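Local coordinates for CG5036 (Drosophila melanogaster, PDB 4IGU), which probably binds G-protein alpha subunits through its RGS domain, the part crystallised here, speeding their GTP hydrolysis and inhibiting their release of GDP, at residues S91-V96 against Q116-T121. Residues are numbered along the deposited sequence; the frame is centred on the assembly and turned at random.
Sequences SLDSRV and QIQIYT
Q118 reaches out from helix 113-132 and grips D93 with both ends of its amide. The carbonyl OE1 of Q118 accepts from the backbone N of D93 at 3.2 Å, a fairly straight bond (163°). On the other branch, NE2 of Q118 gives a more bent bond to OD2 of D93, 3.1 Å away, coming from above the carboxylate plane. The carboxylate and amide planes stand 69° apart. With CG of Q118 anti to its backbone N (chi1 -169°) and the chain extended beyond it, the amide reaches D93, just before helix 94-103. D93 is the N-cap of that helix: its other oxygen, OD1, takes the backbone N-H of V96 at 2.8 Å, and CG of D93, lying between its backbone N and carbonyl carbon, tucks the carboxylate back over that first turn. In this all-helical RGS domain, helix 113-132 meets the capped start of helix 94-103. The buried side of the contact belongs to V96 and I119: CG2 of V96 sits 3.6 Å from NE2 of Q118, and CD2 of L92 meets CD1 of I119 at 4.0 Å; I119 continues inward onto N51 and F54 of helix 50-61. Shortened to an alanine here, the Q118 side chain would lose both bonds, which is likely to leave the N-H and OD2 of D93 without these partners and to open a gap beside CG2 of V96. On the solvent side, S91 meets I119 through its backbone, O lying 3.6 Å from CD1, while its exposed side chain makes no close contact with residues 116-121.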
# COMPACT_ATOMS: atom_id res chain seq x y z
N SER A 91 -4.28 8.80 -6.53
CA SER A 91 -5.31 9.83 -6.60
C SER A 91 -5.34 10.64 -5.31
O SER A 91 -5.66 10.11 -4.25
CB SER A 91 -6.69 9.20 -6.83
OG SER A 91 -6.66 8.28 -7.91
N LEU A 92 -5.00 11.93 -5.41
CA LEU A 92 -4.99 12.82 -4.25
C LEU A 92 -5.82 14.06 -4.57
O LEU A 92 -5.75 14.58 -5.68
CB LEU A 92 -3.56 13.24 -3.89
CG LEU A 92 -2.53 12.14 -3.62
CD1 LEU A 92 -1.14 12.72 -3.44
CD2 LEU A 92 -2.92 11.32 -2.41
N ASP A 93 -6.59 14.55 -3.60
CA ASP A 93 -7.36 15.78 -3.81
C ASP A 93 -6.44 17.01 -3.76
O ASP A 93 -5.30 16.91 -3.29
CB ASP A 93 -8.54 15.89 -2.82
CG ASP A 93 -8.09 15.89 -1.35
OD1 ASP A 93 -7.13 16.61 -1.01
OD2 ASP A 93 -8.70 15.17 -0.54
N SER A 94 -6.90 18.16 -4.24
CA SER A 94 -6.02 19.32 -4.32
C SER A 94 -5.56 19.82 -2.95
O SER A 94 -4.47 20.35 -2.82
CB SER A 94 -6.66 20.44 -5.13
OG SER A 94 -7.93 20.80 -4.61
N ARG A 95 -6.38 19.65 -1.91
CA ARG A 95 -5.96 20.03 -0.57
C ARG A 95 -4.70 19.25 -0.14
O ARG A 95 -3.74 19.83 0.38
CB ARG A 95 -7.08 19.79 0.44
CG ARG A 95 -6.81 20.40 1.82
CD ARG A 95 -7.81 19.90 2.87
NE ARG A 95 -7.70 18.46 3.07
CZ ARG A 95 -6.83 17.86 3.88
NH1 ARG A 95 -6.81 16.54 3.98
NH2 ARG A 95 -5.98 18.59 4.61
N VAL A 96 -4.72 17.94 -0.35
CA VAL A 96 -3.58 17.11 0.05
C VAL A 96 -2.36 17.34 -0.86
O VAL A 96 -1.22 17.37 -0.40
CB VAL A 96 -3.99 15.62 0.07
CG1 VAL A 96 -2.75 14.70 0.19
CG2 VAL A 96 -4.97 15.37 1.21
N GLN A 116 -0.51 9.50 2.41
CA GLN A 116 -0.42 8.08 2.77
C GLN A 116 -1.72 7.60 3.42
O GLN A 116 -2.23 6.53 3.10
CB GLN A 116 0.78 7.82 3.69
CG GLN A 116 0.95 6.34 4.08
CD GLN A 116 2.05 6.11 5.10
OE1 GLN A 116 2.42 7.02 5.85
NE2 GLN A 116 2.57 4.89 5.14
N ILE A 117 -2.28 8.42 4.31
CA ILE A 117 -3.54 8.09 4.97
C ILE A 117 -4.69 7.99 3.97
O ILE A 117 -5.51 7.06 4.02
CB ILE A 117 -3.91 9.12 6.04
CG1 ILE A 117 -2.85 9.15 7.15
CG2 ILE A 117 -5.28 8.83 6.64
CD1 ILE A 117 -3.00 10.34 8.09
N GLN A 118 -4.77 8.97 3.08
CA GLN A 118 -5.80 8.98 2.05
C GLN A 118 -5.73 7.71 1.19
O GLN A 118 -6.75 7.09 0.87
CB GLN A 118 -5.62 10.24 1.20
CG GLN A 118 -6.74 10.56 0.24
CD GLN A 118 -6.85 12.06 -0.04
OE1 GLN A 118 -6.41 12.55 -1.09
NE2 GLN A 118 -7.44 12.79 0.90
N ILE A 119 -4.51 7.31 0.84
CA ILE A 119 -4.34 6.10 0.04
C ILE A 119 -4.60 4.81 0.84
O ILE A 119 -5.18 3.86 0.32
CB ILE A 119 -2.95 6.07 -0.64
CG1 ILE A 119 -2.77 7.28 -1.56
CG2 ILE A 119 -2.76 4.76 -1.43
CD1 ILE A 119 -3.85 7.41 -2.61
N TYR A 120 -4.20 4.78 2.11
CA TYR A 120 -4.55 3.63 2.97
C TYR A 120 -6.07 3.49 3.11
O TYR A 120 -6.60 2.37 3.08
CB TYR A 120 -3.90 3.76 4.35
CG TYR A 120 -4.13 2.58 5.28
CD1 TYR A 120 -5.26 2.52 6.10
CD2 TYR A 120 -3.20 1.55 5.37
CE1 TYR A 120 -5.46 1.44 6.96
CE2 TYR A 120 -3.39 0.48 6.24
CZ TYR A 120 -4.53 0.43 7.02
OH TYR A 120 -4.72 -0.64 7.88
N THR A 121 -6.77 4.61 3.27
CA THR A 121 -8.22 4.61 3.43
C THR A 121 -8.88 4.14 2.14
O THR A 121 -9.89 3.42 2.16
CB THR A 121 -8.74 6.02 3.80
OG1 THR A 121 -8.15 6.44 5.04
CG2 THR A 121 -10.26 6.04 3.93